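Local coordinates for protein myosin regulatory light chain, striated adductor muscle (Argopecten irradians, PDB 1WDC) that binds calcium as the regulatory light chain of molluscan muscle myosin, conferring calcium dependence on its binding and Mg-ATPase activity, at residues Asp111-Met116 against Asp123-Thr128; Lys130-Pro133 against Lys138-Tyr141; Glu87-Ala92 against Ala146-Ser151. All coordinates share one frame; numbering follows the deposited sequence.

Contact 1 (Asp111-Met116 against Asp123-Thr128); sequences DLLENM and DEMRMT
M125 reaches from helix 122-131 toward helix 106-115 and sets its sulfur against the CB atoms of two consecutive residues, L113 and E114. This is the dense part of the contact: SD of M125 lies 3.8 Å from CB of E114 and 4.0 Å from CB of L113, and M125 CG also comes within 4.1 Å of E114 CB. The methionine chain is bent at chi2 and chi3 (both -55°), which presents SD, rather than the terminal methyl, to the two CB atoms. L113 and M125 are buried, and F120 of the connecting loop adds to the packing on M125 and T128. T128 OG1 turns back along its own helix to donate to E124 O at 2.7 Å, meeting that oxygen from the opposite face to the T128 backbone N, so E124 O is gripped twice.

The looser side is that of E114, a partly exposed residue. Its chain runs on beyond the sulfur, CG anti to the backbone N (chi1 167°), and only its root packs here; the carboxylate end meets nothing of segment 123-128. Two helices packed across a short linker in this way are consistent with an EF-hand-type lobe.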
# COMPACT_ATOMS: atom_id res chain seq x y z
N ASP B 111 4.16 -9.73 -4.06
CA ASP B 111 3.42 -9.92 -2.81
C ASP B 111 2.46 -8.76 -2.57
O ASP B 111 1.31 -8.96 -2.20
CB ASP B 111 4.43 -10.03 -1.69
CG ASP B 111 3.79 -10.19 -0.33
OD1 ASP B 111 2.93 -11.08 -0.19
OD2 ASP B 111 4.23 -9.45 0.61
N LEU B 112 2.93 -7.56 -2.89
CA LEU B 112 2.12 -6.35 -2.80
C LEU B 112 0.90 -6.44 -3.69
O LEU B 112 -0.21 -6.31 -3.20
CB LEU B 112 2.95 -5.13 -3.20
CG LEU B 112 3.93 -4.62 -2.16
CD1 LEU B 112 4.86 -3.62 -2.81
CD2 LEU B 112 3.15 -3.98 -1.03
N LEU B 113 1.11 -6.83 -4.95
CA LEU B 113 0.10 -6.86 -6.02
C LEU B 113 -0.92 -7.95 -5.88
O LEU B 113 -2.13 -7.73 -6.03
CB LEU B 113 0.74 -7.02 -7.41
CG LEU B 113 1.58 -5.90 -8.04
CD1 LEU B 113 2.11 -6.41 -9.38
CD2 LEU B 113 0.74 -4.62 -8.24
N GLU B 114 -0.44 -9.10 -5.46
CA GLU B 114 -1.25 -10.29 -5.44
C GLU B 114 -2.05 -10.48 -4.15
O GLU B 114 -3.12 -11.09 -4.14
CB GLU B 114 -0.34 -11.45 -5.70
CG GLU B 114 -0.93 -12.76 -5.42
CD GLU B 114 -0.08 -13.86 -5.95
OE1 GLU B 114 1.18 -13.75 -5.91
OE2 GLU B 114 -0.67 -14.81 -6.49
N ASN B 115 -1.51 -9.97 -3.05
CA ASN B 115 -1.93 -10.38 -1.74
C ASN B 115 -2.57 -9.25 -1.01
O ASN B 115 -3.13 -9.43 0.05
CB ASN B 115 -0.74 -10.86 -0.93
CG ASN B 115 -0.27 -12.22 -1.35
OD1 ASN B 115 0.93 -12.45 -1.51
ND2 ASN B 115 -1.20 -13.16 -1.50
N MET B 116 -2.43 -8.06 -1.57
CA MET B 116 -2.82 -6.89 -0.85
C MET B 116 -3.64 -6.01 -1.76
O MET B 116 -3.49 -6.09 -2.99
CB MET B 116 -1.58 -6.12 -0.40
CG MET B 116 -1.24 -6.28 1.05
SD MET B 116 0.50 -6.13 1.18
CE MET B 116 0.93 -7.81 0.84
N ASP B 123 -3.98 -14.41 -13.43
CA ASP B 123 -3.85 -14.11 -14.83
C ASP B 123 -3.45 -12.71 -15.06
O ASP B 123 -2.57 -12.48 -15.86
CB ASP B 123 -5.14 -14.45 -15.58
CG ASP B 123 -5.26 -15.95 -15.87
OD1 ASP B 123 -4.33 -16.50 -16.53
OD2 ASP B 123 -6.21 -16.58 -15.34
N GLU B 124 -3.94 -11.78 -14.23
CA GLU B 124 -3.33 -10.44 -14.22
C GLU B 124 -1.88 -10.51 -13.76
O GLU B 124 -1.04 -9.74 -14.23
CB GLU B 124 -4.07 -9.52 -13.28
CG GLU B 124 -5.46 -9.26 -13.66
CD GLU B 124 -6.26 -8.77 -12.50
OE1 GLU B 124 -6.21 -9.38 -11.44
OE2 GLU B 124 -7.03 -7.83 -12.67
N MET B 125 -1.57 -11.47 -12.87
CA MET B 125 -0.20 -11.64 -12.35
C MET B 125 0.70 -12.21 -13.44
O MET B 125 1.77 -11.67 -13.78
CB MET B 125 -0.20 -12.59 -11.11
CG MET B 125 -0.60 -11.95 -9.76
SD MET B 125 0.35 -10.49 -9.27
CE MET B 125 1.91 -11.12 -9.35
N ARG B 126 0.20 -13.28 -14.05
CA ARG B 126 0.85 -13.89 -15.18
C ARG B 126 1.20 -12.83 -16.27
O ARG B 126 2.36 -12.76 -16.75
CB ARG B 126 -0.10 -14.95 -15.72
CG ARG B 126 0.56 -16.20 -16.28
CD ARG B 126 -0.28 -16.78 -17.42
NE ARG B 126 0.31 -16.41 -18.70
CZ ARG B 126 -0.35 -16.01 -19.77
NH1 ARG B 126 -1.64 -16.28 -19.94
NH2 ARG B 126 0.34 -15.46 -20.76
N MET B 127 0.23 -11.95 -16.56
CA MET B 127 0.33 -10.99 -17.67
C MET B 127 1.22 -9.80 -17.38
O MET B 127 1.84 -9.26 -18.27
CB MET B 127 -1.06 -10.47 -18.08
CG MET B 127 -1.91 -11.44 -18.91
SD MET B 127 -0.96 -12.56 -20.04
CE MET B 127 -0.08 -11.37 -21.15
N THR B 128 1.21 -9.35 -16.13
CA THR B 128 2.02 -8.21 -15.74
C THR B 128 3.48 -8.55 -15.84
O THR B 128 4.27 -7.77 -16.36
CB THR B 128 1.72 -7.85 -14.32
OG1 THR B 128 0.36 -7.43 -14.25
CG2 THR B 128 2.60 -6.75 -13.85

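Contact 2 (Lys130-Pro133 against Lys138-Tyr141); sequences KEAP and KFDY
The phenyl ring of F139 meets A132 at its edge, where the alanine CB lies near the ring plane, 3.7 Å from CE1 and 4.0 Å from CD1. P133 O approaches the same ring obliquely, at 4.2 Å from CD1. Beyond the two segments, the rings of F144 and F139 meet, and I106 and I109 of helix 106-115 also touch F139. F139 gets there with CG anti to its backbone N (chi1 172°), which swings the ring off the strand into this apolar cluster.

The backbone link is a nearly straight hydrogen bond: D140 N donates to P133 O at 2.9 Å, with an angle of 176° at the hydrogen. F139 CA makes a CA-H...O contact with P133 O at 3.5 Å. The pyrrolidine ring of P133 lies across the D140 side chain at about a right angle, CB to CB 4.1 Å, and P133 also touches K143 and F144. D140 is the N-cap of helix 141-149, its OD1 accepting from K143 N. The bond closes the base of the hairpin formed by strands 134-135 and 138-139; strand 138-139 also pairs with strand 104-105, the short antiparallel sheet that joins two loops in an EF-hand pair.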
# COMPACT_ATOMS: atom_id res chain seq x y z
N LYS B 130 4.92 -11.30 -17.28
CA LYS B 130 5.34 -11.73 -18.62
C LYS B 130 6.18 -10.64 -19.32
O LYS B 130 7.16 -10.93 -20.03
CB LYS B 130 4.09 -12.06 -19.47
CG LYS B 130 4.34 -12.86 -20.76
CD LYS B 130 3.05 -13.51 -21.28
CE LYS B 130 3.33 -14.49 -22.42
NZ LYS B 130 2.52 -14.21 -23.65
N GLU B 131 5.88 -9.38 -19.00
CA GLU B 131 6.46 -8.26 -19.72
C GLU B 131 7.57 -7.50 -18.96
O GLU B 131 8.45 -6.90 -19.58
CB GLU B 131 5.34 -7.31 -20.12
CG GLU B 131 5.30 -7.01 -21.62
CD GLU B 131 5.34 -8.26 -22.50
OE1 GLU B 131 4.58 -9.23 -22.23
OE2 GLU B 131 6.12 -8.27 -23.49
N ALA B 132 7.65 -7.77 -17.65
CA ALA B 132 8.37 -6.93 -16.68
C ALA B 132 9.91 -7.01 -16.77
O ALA B 132 10.49 -8.10 -16.93
CB ALA B 132 7.91 -7.30 -15.27
N PRO B 133 10.59 -5.85 -16.64
CA PRO B 133 12.04 -5.85 -16.58
C PRO B 133 12.55 -6.31 -15.17
O PRO B 133 12.38 -5.59 -14.18
CB PRO B 133 12.38 -4.39 -16.87
CG PRO B 133 11.11 -3.61 -16.46
CD PRO B 133 10.06 -4.59 -16.09
N LYS B 138 15.72 -8.27 -9.07
CA LYS B 138 15.19 -6.90 -8.96
C LYS B 138 14.31 -6.51 -10.13
O LYS B 138 14.82 -6.25 -11.22
CB LYS B 138 16.33 -5.88 -8.86
CG LYS B 138 16.81 -5.61 -7.44
CD LYS B 138 18.32 -5.73 -7.35
CE LYS B 138 19.08 -4.59 -8.07
NZ LYS B 138 20.44 -4.98 -8.62
N PHE B 139 13.09 -6.12 -9.79
CA PHE B 139 12.14 -5.47 -10.70
C PHE B 139 12.46 -3.97 -10.90
O PHE B 139 12.62 -3.22 -9.92
CB PHE B 139 10.73 -5.69 -10.12
CG PHE B 139 9.63 -4.94 -10.82
CD1 PHE B 139 8.93 -5.54 -11.87
CD2 PHE B 139 9.18 -3.73 -10.31
CE1 PHE B 139 7.81 -4.95 -12.37
CE2 PHE B 139 8.05 -3.12 -10.80
CZ PHE B 139 7.36 -3.73 -11.83
N ASP B 140 12.66 -3.57 -12.16
CA ASP B 140 12.96 -2.18 -12.52
C ASP B 140 11.66 -1.34 -12.75
O ASP B 140 11.22 -1.14 -13.88
CB ASP B 140 13.88 -2.19 -13.76
CG ASP B 140 14.43 -0.80 -14.13
OD1 ASP B 140 13.93 0.21 -13.62
OD2 ASP B 140 15.36 -0.71 -14.95
N TYR B 141 11.16 -0.73 -11.69
CA TYR B 141 9.92 0.01 -11.77
C TYR B 141 10.02 1.31 -12.56
O TYR B 141 9.01 1.90 -12.93
CB TYR B 141 9.34 0.26 -10.39
CG TYR B 141 10.11 1.21 -9.50
CD1 TYR B 141 10.02 2.60 -9.68
CD2 TYR B 141 10.87 0.74 -8.41
CE1 TYR B 141 10.71 3.48 -8.85
CE2 TYR B 141 11.51 1.63 -7.54
CZ TYR B 141 11.44 2.99 -7.78
OH TYR B 141 12.05 3.89 -6.97

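Contact 3 (Glu87-Ala92 against Ala146-Ser151); sequences ETIRNA and AMIKGS
I89 turns its CG1 branch anti to the carbonyl carbon (chi1 -54°) and keeps it extended at chi2, which drives CD1 outward from helix 86-94 toward helix 141-149. K149 also starts anti to the carbonyl carbon, but then bends at chi2 (-111°) and chi3 (74°), and this double bend lays its methylene chain across the path of the isoleucine. The isoleucine methyl meets the lysine methylenes at a slant. CD1 of I89 lies 3.5 Å from CD of K149, tighter than usual for two carbons, and 3.6 Å from CG of K149. It also reaches the CG2 branch of I148 at 4.3 Å, a looser touch.

The lysine therefore behaves here as a hydrocarbon along its middle and as a charge at its tip: the bent chain leads NZ to a hydrogen bond with D84 O, in the loop that precedes helix 86-94. T83 also touches K149. I89, buried, is further enclosed by D84, by T145 on helix 141-149, and by a polar side chain of another chain; I148 packs against an aromatic side chain of another chain. The backbones stay well apart, the CA atoms of I89 and K149 being 9.2 Å from each other, and the buried surface between the segments is small at 95 Å². Contact is thus made through the tip of I89 and the middle of the K149 chain, with I148 CG2 at the margin and no hydrogen bond between the two segments.

Helix 141-149 stops just beyond K149, where G150 takes a positive phi. The next residue after I89, R90, packs on Y141 and V142. Such apolar touching between the first and last helices of a lobe is characteristic of paired EF-hand, helix-loop-helix units, here in the C-terminal half of the light chain.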
# COMPACT_ATOMS: atom_id res chain seq x y z
N GLU B 87 5.16 10.33 -13.83
CA GLU B 87 5.72 10.78 -12.57
C GLU B 87 4.90 10.28 -11.38
O GLU B 87 5.46 9.76 -10.41
CB GLU B 87 5.81 12.30 -12.56
CG GLU B 87 6.39 12.86 -11.27
CD GLU B 87 6.28 14.37 -11.21
OE1 GLU B 87 5.14 14.90 -11.25
OE2 GLU B 87 7.35 15.02 -11.16
N THR B 88 3.58 10.36 -11.50
CA THR B 88 2.67 9.85 -10.48
C THR B 88 2.87 8.36 -10.22
O THR B 88 2.87 7.92 -9.08
CB THR B 88 1.20 10.09 -10.85
OG1 THR B 88 0.95 11.49 -10.91
CG2 THR B 88 0.27 9.49 -9.80
N ILE B 89 2.98 7.59 -11.30
CA ILE B 89 3.16 6.14 -11.23
C ILE B 89 4.55 5.77 -10.70
O ILE B 89 4.67 4.92 -9.83
CB ILE B 89 2.94 5.45 -12.61
CG1 ILE B 89 1.57 5.83 -13.21
CG2 ILE B 89 3.04 3.91 -12.45
CD1 ILE B 89 1.37 5.42 -14.68
N ARG B 90 5.58 6.44 -11.17
CA ARG B 90 6.91 6.22 -10.61
C ARG B 90 7.05 6.56 -9.11
O ARG B 90 7.64 5.78 -8.34
CB ARG B 90 7.94 6.99 -11.42
CG ARG B 90 9.31 6.39 -11.31
CD ARG B 90 10.33 7.28 -11.97
NE ARG B 90 9.81 7.94 -13.16
CZ ARG B 90 9.67 9.25 -13.25
NH1 ARG B 90 9.78 10.01 -12.17
NH2 ARG B 90 9.34 9.80 -14.41
N ASN B 91 6.41 7.64 -8.67
CA ASN B 91 6.39 7.99 -7.26
C ASN B 91 5.62 7.06 -6.39
O ASN B 91 5.89 6.99 -5.20
CB ASN B 91 5.85 9.39 -7.04
CG ASN B 91 6.82 10.45 -7.48
OD1 ASN B 91 6.44 11.60 -7.69
ND2 ASN B 91 8.06 10.07 -7.68
N ALA B 92 4.57 6.42 -6.93
CA ALA B 92 3.79 5.46 -6.16
C ALA B 92 4.65 4.25 -5.82
O ALA B 92 4.57 3.75 -4.72
CB ALA B 92 2.54 5.02 -6.93
N ALA B 146 7.79 3.52 -17.66
CA ALA B 146 7.94 3.92 -19.06
C ALA B 146 7.23 2.96 -20.04
O ALA B 146 6.40 3.38 -20.83
CB ALA B 146 9.40 4.04 -19.39
N MET B 147 7.47 1.65 -19.89
CA MET B 147 6.79 0.61 -20.65
C MET B 147 5.28 0.70 -20.54
O MET B 147 4.57 0.42 -21.50
CB MET B 147 7.22 -0.77 -20.16
CG MET B 147 6.18 -1.87 -20.37
SD MET B 147 6.86 -3.56 -20.37
CE MET B 147 5.87 -4.28 -19.11
N ILE B 148 4.79 0.90 -19.32
CA ILE B 148 3.36 1.00 -19.03
C ILE B 148 2.73 2.33 -19.51
O ILE B 148 1.53 2.39 -19.77
CB ILE B 148 3.14 0.76 -17.53
CG1 ILE B 148 2.57 -0.62 -17.34
CG2 ILE B 148 2.24 1.81 -16.87
CD1 ILE B 148 1.71 -0.67 -16.12
N LYS B 149 3.57 3.33 -19.79
CA LYS B 149 3.10 4.62 -20.27
C LYS B 149 3.57 4.95 -21.67
O LYS B 149 3.25 6.01 -22.19
CB LYS B 149 3.55 5.72 -19.33
CG LYS B 149 2.89 5.64 -17.99
CD LYS B 149 1.96 6.80 -17.81
CE LYS B 149 0.68 6.65 -18.65
NZ LYS B 149 -0.05 7.96 -18.87
N GLY B 150 4.41 4.09 -22.25
CA GLY B 150 4.86 4.28 -23.63
C GLY B 150 6.10 5.13 -23.86
O GLY B 150 6.56 5.26 -24.99
N SER B 151 6.60 5.78 -22.81
CA SER B 151 7.85 6.52 -22.90
C SER B 151 9.00 5.52 -23.00
O SER B 151 10.17 5.89 -22.87
CB SER B 151 8.03 7.37 -21.65
OG SER B 151 7.48 6.68 -20.54

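In the fold
All three contacts lie in the C-terminal half of the light chain, away from the magnesium site seen in the N-terminal half. Contacts 1 and 2 follow in series and share helix 122-131, with centres 13 Å apart. Contact 3 joins segments 87-92 and 146-151, whose nearest ends are 54 residues apart, and so spans both others; its centre is 18 Å from that of contact 1 and 13 Å from that of contact 2. Contacts 2 and 3 touch, Y141 CE1 lying 3.9 Å from R90 O, while the nearest atoms of contacts 1 and 3 are about 5 Å apart. Together they involve four helices and the short sheet of what appears to be one EF-hand-type lobe, which also packs on other chains.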